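Local coordinates for protein alkyl hydroperoxide reductase/ Thiol specific antioxidant/ Mal allergen (Burkholderia ambifaria, PDB 5ENU) that probably reduces hydrogen peroxide and organic hydroperoxides through thiol chemistry, as a peroxiredoxin with a thioredoxin-type fold, at residues P18-P23 with I29-L34; I98-A101 with L105-L108; P64-A69 with S156-L161. All blocks are in the same frame, centred on the assembly; numbering follows the deposited sequence.

Contact 1. Residues P18-P23 with I29-L34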
loop_
_atom_site.group_PDB
_atom_site.type_symbol
_atom_site.label_atom_id
_atom_site.label_comp_id
_atom_site.label_asym_id
_atom_site.label_seq_id
_atom_site.Cartn_x
_atom_site.Cartn_y
_atom_site.Cartn_z
ATOM N N PRO A 18 6.668 -12.722 0.442
ATOM C CA PRO A 18 6.200 -13.700 -0.548
ATOM C C PRO A 18 5.712 -13.028 -1.831
ATOM O O PRO A 18 5.092 -11.962 -1.797
ATOM C CB PRO A 18 5.047 -14.396 0.189
ATOM C CG PRO A 18 5.432 -14.281 1.672
ATOM C CD PRO A 18 5.977 -12.875 1.738
ATOM N N ASP A 19 6.026 -13.637 -2.983
ATOM C CA ASP A 19 5.626 -13.062 -4.270
ATOM C C ASP A 19 4.106 -13.123 -4.420
ATOM O O ASP A 19 3.467 -14.101 -4.019
ATOM C CB ASP A 19 6.313 -13.790 -5.446
ATOM C CG ASP A 19 6.020 -13.133 -6.828
ATOM O OD1 ASP A 19 6.137 -11.892 -7.010
ATOM O OD2 ASP A 19 5.656 -13.873 -7.767
ATOM N N PHE A 20 3.531 -12.060 -4.990
ATOM C CA PHE A 20 2.101 -11.894 -5.195
ATOM C C PHE A 20 1.869 -11.231 -6.546
ATOM O O PHE A 20 2.753 -10.555 -7.078
ATOM C CB PHE A 20 1.450 -11.074 -4.064
ATOM C CG PHE A 20 1.989 -9.662 -3.913
ATOM C CD1 PHE A 20 1.556 -8.635 -4.749
ATOM C CD2 PHE A 20 2.896 -9.354 -2.894
ATOM C CE1 PHE A 20 2.026 -7.332 -4.595
ATOM C CE2 PHE A 20 3.374 -8.051 -2.727
ATOM C CZ PHE A 20 2.941 -7.039 -3.588
ATOM N N THR A 21 0.650 -11.399 -7.071
ATOM C CA THR A 21 0.184 -10.701 -8.264
ATOM C C THR A 21 -1.249 -10.264 -8.015
ATOM O O THR A 21 -2.022 -11.004 -7.411
ATOM C CB THR A 21 0.239 -11.617 -9.490
ATOM O OG1 THR A 21 1.559 -12.163 -9.610
ATOM C CG2 THR A 21 -0.059 -10.850 -10.737
ATOM N N ALA A 22 -1.611 -9.064 -8.458
ATOM C CA ALA A 22 -2.941 -8.556 -8.150
ATOM C C ALA A 22 -3.392 -7.606 -9.249
ATOM O O ALA A 22 -2.562 -6.982 -9.930
ATOM C CB ALA A 22 -2.964 -7.828 -6.798
ATOM N N PRO A 23 -4.708 -7.438 -9.419
ATOM C CA PRO A 23 -5.211 -6.480 -10.406
ATOM C C PRO A 23 -4.928 -5.052 -9.955
ATOM O O PRO A 23 -4.967 -4.721 -8.767
ATOM C CB PRO A 23 -6.725 -6.755 -10.430
ATOM C CG PRO A 23 -6.903 -8.070 -9.711
ATOM C CD PRO A 23 -5.801 -8.134 -8.724
ATOM N N ILE A 29 -0.155 -6.246 -11.498
ATOM C CA ILE A 29 1.176 -6.004 -10.961
ATOM C C ILE A 29 1.597 -7.212 -10.144
ATOM O O ILE A 29 0.830 -7.691 -9.303
ATOM C CB ILE A 29 1.193 -4.754 -10.060
ATOM C CG1 ILE A 29 0.872 -3.522 -10.899
ATOM C CG2 ILE A 29 2.549 -4.630 -9.340
ATOM C CD1 ILE A 29 0.695 -2.249 -10.094
ATOM N N SER A 30 2.817 -7.682 -10.374
ATOM C CA SER A 30 3.436 -8.701 -9.539
ATOM C C SER A 30 4.567 -8.075 -8.731
ATOM O O SER A 30 5.252 -7.169 -9.199
ATOM C CB SER A 30 4.008 -9.854 -10.375
ATOM O OG SER A 30 2.997 -10.493 -11.135
ATOM N N LEU A 31 4.778 -8.586 -7.514
ATOM C CA LEU A 31 5.897 -8.102 -6.715
ATOM C C LEU A 31 7.206 -8.257 -7.470
ATOM O O LEU A 31 8.092 -7.402 -7.364
ATOM C CB LEU A 31 5.953 -8.855 -5.389
ATOM C CG LEU A 31 7.116 -8.472 -4.466
ATOM C CD1 LEU A 31 7.010 -7.004 -4.047
ATOM C CD2 LEU A 31 7.161 -9.418 -3.263
ATOM N N SER A 32 7.327 -9.320 -8.270
ATOM C CA SER A 32 8.544 -9.528 -9.044
ATOM C C SER A 32 8.798 -8.413 -10.056
ATOM O O SER A 32 9.963 -8.163 -10.408
ATOM C CB SER A 32 8.489 -10.882 -9.740
ATOM O OG SER A 32 7.401 -10.929 -10.638
ATOM N N ASP A 33 7.738 -7.730 -10.533
ATOM C CA ASP A 33 7.916 -6.559 -11.397
ATOM C C ASP A 33 8.752 -5.466 -10.733
ATOM O O ASP A 33 9.301 -4.611 -11.435
ATOM C CB ASP A 33 6.566 -5.917 -11.761
ATOM C CG ASP A 33 5.664 -6.819 -12.605
ATOM O OD1 ASP A 33 6.159 -7.723 -13.312
ATOM O OD2 ASP A 33 4.441 -6.575 -12.594
ATOM N N LEU A 34 8.792 -5.426 -9.401
ATOM C CA LEU A 34 9.424 -4.357 -8.638
ATOM C C LEU A 34 10.857 -4.688 -8.234
ATOM O O LEU A 34 11.526 -3.841 -7.634
ATOM C CB LEU A 34 8.590 -4.025 -7.390
ATOM C CG LEU A 34 7.397 -3.071 -7.556
ATOM C CD1 LEU A 34 7.858 -1.682 -7.968
ATOM C CD2 LEU A 34 6.343 -3.625 -8.521
HETATM O O HOH W 1 6.109 -13.270 -10.479
#
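Phe20 takes the rotamer that sets CG between the backbone N and the carbonyl carbon (chi1 61°), whereas Leu31 swings its CG anti to the backbone N (chi1 178°), and the two side chains meet at about a right angle. Leu31 CB lies over one face of the phenyl ring, 3.9 Å from the centroid, in a CH-pi contact displaced somewhat toward the rim. The backbone holds this pair in step: Leu31 N donates to Phe20 O at 2.9 Å. Beyond it the segments form a short antiparallel hairpin in which Ala22 and Ile29 exchange both backbone bonds, Ala22 N to Ile29 O (2.9 Å) and Ile29 N to Ala22 O (3.0 Å). Thr21 and Ser30 make the adjoining non-hydrogen-bonded pair on the other face, and in one of the two positions of the serine Ser30 OG lies 2.7 Å from Thr21 OG1, where the hydroxyls can hydrogen-bond. Where the strand turns into the 3-10 segment, Asp33 folds back and its OD2 receives Ser30 N from above the carboxylate plane (3.0 Å). The side of the hairpin bearing Ala22 and Ile29 is turned toward the fold, and Phe20 and Leu31 extend it: Phe20 meets Leu105 and Leu108 of helix 104-109 as well as Leu41 of strand 38-43, Leu31 reaches Leu39 of that same strand, and Ile29 touches Ile74 of strand 71-77.

Contact 2. Residues I98-A101 with L105-L108; sequences ISDA and LCAL
Asp100 grips the start of helix 104-109 with both oxygens of its carboxylate. OD1 accepts the N-H of Leu105 at 2.9 Å in a nearly straight bond (167°), and OD2 accepts the N-H of Cys106 at 2.8 Å along a more bent path (151°). Each donor comes in on the syn side of its oxygen, moderately out of the carboxylate plane, so two consecutive amides share one group and together fix its rotation. These N-H groups belong to the first turn of the helix, and a carboxylate that accepts them is a form of helix N-terminal capping, made here by a residue from the end of the preceding strand; the positive end of the helix dipole would probably steady the buried negative charge. Cys106 SG also lies close to OD2, at 3.2 Å, which places the thiol beside the carboxylate. The aliphatic part of Leu105 lines the other oxygen, its CB standing 3.5 Å from Asp100 OD1.

The side chain of Asp100 reaches the helix because CG is anti to the backbone N (chi1 -163°), extending from just after the end of strand 97-99 toward the helix. Two residues earlier, Ile98 adds an apolar contact: its CD1 meets Leu105 CD2 at 3.9 Å in one of the two positions of the leucine, the two chains crossing at about a right angle. Backbone bonds of Ile98 with Gly75 and of Asp100 with Ser77 seat this segment against strand 71-77. Ala22 of strand 21-22 covers both Ile98 and Leu105, while Ser99 faces helix 81-91.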
loop_
_atom_site.group_PDB
_atom_site.type_symbol
_atom_site.label_atom_id
_atom_site.label_comp_id
_atom_site.label_asym_id
_atom_site.label_seq_id
_atom_site.Cartn_x
_atom_site.Cartn_y
_atom_site.Cartn_z
ATOM N N ILE A 98 -3.698 -0.904 -6.522
ATOM C CA ILE A 98 -4.093 -2.316 -6.595
ATOM C C ILE A 98 -5.505 -2.476 -6.040
ATOM O O ILE A 98 -5.819 -1.944 -4.961
ATOM C CB ILE A 98 -3.095 -3.197 -5.818
ATOM C CG1 ILE A 98 -1.816 -3.402 -6.647
ATOM C CG2 ILE A 98 -3.734 -4.530 -5.454
ATOM C CD1 ILE A 98 -0.662 -4.085 -5.884
ATOM N N SER A 99 -6.346 -3.212 -6.764
ATOM C CA SER A 99 -7.672 -3.598 -6.275
ATOM C C SER A 99 -7.554 -4.943 -5.566
ATOM O O SER A 99 -7.438 -5.989 -6.209
ATOM C CB SER A 99 -8.678 -3.684 -7.421
ATOM O OG SER A 99 -9.902 -4.186 -6.913
ATOM N N ASP A 100 -7.570 -4.916 -4.244
ATOM C CA ASP A 100 -7.463 -6.133 -3.440
ATOM C C ASP A 100 -8.844 -6.589 -2.991
ATOM O O ASP A 100 -9.081 -6.923 -1.835
ATOM C CB ASP A 100 -6.547 -5.876 -2.249
ATOM C CG ASP A 100 -6.059 -7.156 -1.599
ATOM O OD1 ASP A 100 -5.633 -8.084 -2.314
ATOM O OD2 ASP A 100 -6.093 -7.233 -0.359
ATOM N N ALA A 101 -9.783 -6.621 -3.941
ATOM C CA ALA A 101 -11.169 -6.991 -3.631
ATOM C C ALA A 101 -11.282 -8.360 -2.967
ATOM O O ALA A 101 -12.218 -8.587 -2.182
ATOM C CB ALA A 101 -12.034 -6.947 -4.897
ATOM N N LEU A 105 -3.870 -9.564 -0.615
ATOM C CA LEU A 105 -2.770 -8.780 -0.054
ATOM C C LEU A 105 -3.065 -8.349 1.377
ATOM O O LEU A 105 -2.158 -8.291 2.208
ATOM C CB LEU A 105 -2.464 -7.558 -0.916
ATOM C CG LEU A 105 -1.568 -7.736 -2.146
ATOM C CD1 LEU A 105 -2.238 -8.618 -3.200
ATOM C CD2 LEU A 105 -1.207 -6.371 -2.717
ATOM N N CYS A 106 -4.330 -8.030 1.681
ATOM C CA CYS A 106 -4.654 -7.632 3.053
ATOM C C CYS A 106 -4.369 -8.761 4.027
ATOM O O CYS A 106 -3.905 -8.526 5.155
ATOM C CB CYS A 106 -6.115 -7.206 3.152
ATOM S SG CYS A 106 -6.541 -5.629 2.401
ATOM N N ALA A 107 -4.620 -9.999 3.590
ATOM C CA ALA A 107 -4.316 -11.164 4.410
ATOM C C ALA A 107 -2.809 -11.353 4.537
ATOM O O ALA A 107 -2.294 -11.589 5.636
ATOM C CB ALA A 107 -4.959 -12.393 3.782
ATOM N N LEU A 108 -2.085 -11.244 3.416
ATOM C CA LEU A 108 -0.638 -11.438 3.419
ATOM C C LEU A 108 0.060 -10.430 4.333
ATOM O O LEU A 108 0.987 -10.786 5.074
ATOM C CB LEU A 108 -0.108 -11.340 1.990
ATOM C CG LEU A 108 1.413 -11.412 1.803
ATOM C CD1 LEU A 108 1.962 -12.697 2.400
ATOM C CD2 LEU A 108 1.748 -11.274 0.314
#

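Contact 3. Residues P64-A69 with S156-L161; sequences PKFKKA and SAVQAL
The C-terminal ends of helices 50-68 and 150-160 draw together at Ala69 and Gln159, whose CA atoms are 5.8 Å apart, with Ala69 the first residue to leave the helical conformation. Its small methyl faces the other helix and fits against Val158: Ala69 CB lies 3.7 Å from Val158 CG1, and 4.1 Å from Gln159 CG. The two methyls of Val158 divide the work. With chi1 at 162°, CG1 is anti to the backbone N and takes the alanine, whereas CG2 meets the edge of the Phe66 ring close to its plane, 4.0 Å from CE1. Phe66 and Val158 thus cross at about a right angle, with the methyl against the rim of the ring and not its face.

No direct hydrogen bond joins the segments. Toward the solvent-facing side, Gln159 extends its chain beyond CG and a water bridges the gap, accepting from Gln159 NE2 (2.9 Å) and donating to Lys65 O (2.8 Å). Lys38 adds a polar tie, its NZ bonding to both Ala69 O and Val158 O. Phe66 and Val158 also reach strand 71-77, through Ile73 and Ala71. Two helices packed side by side against the central mixed sheet are a feature of the thioredoxin fold shared by peroxiredoxins, in which the first of them typically carries the peroxidatic cysteine near its far, N-terminal end.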
loop_
_atom_site.group_PDB
_atom_site.type_symbol
_atom_site.label_atom_id
_atom_site.label_comp_id
_atom_site.label_asym_id
_atom_site.label_seq_id
_atom_site.Cartn_x
_atom_site.Cartn_y
_atom_site.Cartn_z
ATOM N N PRO A 64 7.997 12.733 -7.187
ATOM C CA PRO A 64 9.299 12.860 -7.865
ATOM C C PRO A 64 10.464 12.559 -6.951
ATOM O O PRO A 64 11.480 12.016 -7.410
ATOM C CB PRO A 64 9.319 14.323 -8.338
ATOM C CG PRO A 64 7.880 14.719 -8.393
ATOM C CD PRO A 64 7.225 13.988 -7.265
ATOM N N LYS A 65 10.339 12.881 -5.658
ATOM C CA LYS A 65 11.430 12.589 -4.734
ATOM C C LYS A 65 11.537 11.089 -4.449
ATOM O O LYS A 65 12.644 10.556 -4.315
ATOM C CB LYS A 65 11.265 13.380 -3.439
ATOM C CG LYS A 65 11.356 14.881 -3.625
ATOM C CD LYS A 65 11.446 15.568 -2.269
ATOM C CE LYS A 65 11.283 17.069 -2.379
ATOM N NZ LYS A 65 12.337 17.656 -3.228
ATOM N N PHE A 66 10.398 10.397 -4.336
ATOM C CA PHE A 66 10.434 8.944 -4.218
ATOM C C PHE A 66 11.111 8.324 -5.436
ATOM O O PHE A 66 11.987 7.457 -5.306
ATOM C CB PHE A 66 9.020 8.387 -4.048
ATOM C CG PHE A 66 8.463 8.560 -2.661
ATOM C CD1 PHE A 66 8.845 7.704 -1.629
ATOM C CD2 PHE A 66 7.559 9.582 -2.378
ATOM C CE1 PHE A 66 8.333 7.871 -0.349
ATOM C CE2 PHE A 66 7.055 9.748 -1.083
ATOM C CZ PHE A 66 7.440 8.879 -0.075
ATOM N N LYS A 67 10.732 8.782 -6.633
ATOM C CA LYS A 67 11.328 8.236 -7.851
ATOM C C LYS A 67 12.830 8.505 -7.896
ATOM O O LYS A 67 13.618 7.621 -8.255
ATOM C CB LYS A 67 10.642 8.828 -9.090
ATOM C CG LYS A 67 9.191 8.421 -9.243
ATOM C CD LYS A 67 9.013 6.923 -9.486
ATOM C CE LYS A 67 9.375 6.504 -10.906
ATOM N NZ LYS A 67 8.323 6.858 -11.908
ATOM N N LYS A 68 13.246 9.723 -7.543
ATOM C CA LYS A 68 14.667 10.038 -7.548
ATOM C C LYS A 68 15.432 9.117 -6.605
ATOM O O LYS A 68 16.579 8.743 -6.883
ATOM C CB LYS A 68 14.860 11.498 -7.136
ATOM C CG LYS A 68 16.287 11.986 -7.278
ATOM C CD LYS A 68 16.371 13.485 -7.169
ATOM C CE LYS A 68 17.758 13.993 -7.542
ATOM N NZ LYS A 68 17.777 15.480 -7.749
ATOM N N ALA A 69 14.812 8.740 -5.489
ATOM C CA ALA A 69 15.432 7.852 -4.519
ATOM C C ALA A 69 15.294 6.381 -4.888
ATOM O O ALA A 69 15.637 5.518 -4.077
ATOM C CB ALA A 69 14.892 8.132 -3.112
ATOM N N SER A 156 11.715 9.806 4.143
ATOM C CA SER A 156 12.982 9.757 4.866
ATOM C C SER A 156 13.515 8.332 4.925
ATOM O O SER A 156 14.701 8.091 4.691
ATOM C CB SER A 156 12.806 10.325 6.276
ATOM O OG SER A 156 12.450 11.696 6.240
ATOM N N ALA A 157 12.642 7.363 5.205
ATOM C CA ALA A 157 13.090 5.978 5.288
ATOM C C ALA A 157 13.590 5.477 3.934
ATOM O O ALA A 157 14.636 4.821 3.858
ATOM C CB ALA A 157 11.948 5.108 5.825
ATOM N N VAL A 158 12.871 5.806 2.853
ATOM C CA VAL A 158 13.304 5.439 1.507
ATOM C C VAL A 158 14.690 6.007 1.219
ATOM O O VAL A 158 15.572 5.319 0.680
ATOM C CB VAL A 158 12.270 5.923 0.472
ATOM C CG1 VAL A 158 12.856 5.958 -0.942
ATOM C CG2 VAL A 158 11.005 5.028 0.503
ATOM N N GLN A 159 14.901 7.279 1.569
ATOM C CA GLN A 159 16.170 7.930 1.249
ATOM C C GLN A 159 17.332 7.348 2.043
ATOM O O GLN A 159 18.475 7.387 1.582
ATOM C CB GLN A 159 16.051 9.436 1.476
ATOM C CG GLN A 159 15.158 10.119 0.444
ATOM C CD GLN A 159 14.819 11.538 0.804
ATOM O OE1 GLN A 159 14.754 11.894 1.971
ATOM N NE2 GLN A 159 14.580 12.355 -0.204
ATOM N N ALA A 160 17.072 6.841 3.241
ATOM C CA ALA A 160 18.125 6.334 4.103
ATOM C C ALA A 160 18.463 4.869 3.859
ATOM O O ALA A 160 19.424 4.380 4.457
ATOM C CB ALA A 160 17.733 6.485 5.574
ATOM N N LEU A 161 17.714 4.155 3.020
ATOM C CA LEU A 161 18.010 2.739 2.804
ATOM C C LEU A 161 19.406 2.558 2.211
ATOM O O LEU A 161 19.846 3.360 1.374
ATOM C CB LEU A 161 16.991 2.084 1.889
ATOM C CG LEU A 161 15.671 1.614 2.479
ATOM C CD1 LEU A 161 14.878 0.892 1.410
ATOM C CD2 LEU A 161 15.826 0.715 3.721
ATOM O OXT LEU A 161 20.125 1.608 2.562
HETATM O O HOH W 2 14.806 11.879 -3.087
#

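How the contacts relate
Contacts 1 and 2 adjoin, their centres about 11 Å apart: they share Ala22 as a common neighbour, and Pro23 O probably accepts a hydrogen bond from Ser99 N, so the hairpin abuts the end of strand 97-99. Contact 3 lies apart, about 21 Å between centres from contact 1 and 25 Å from contact 2, on the opposite side of the chain's centre from the latter. Contact 2 is wholly buried, and a carboxylate meeting helix amides carries it. The other two are partly buried: contact 1 relies on hairpin backbone bonds with an apolar inner face, contact 3 on methyl and ring-edge packing with water at its margin.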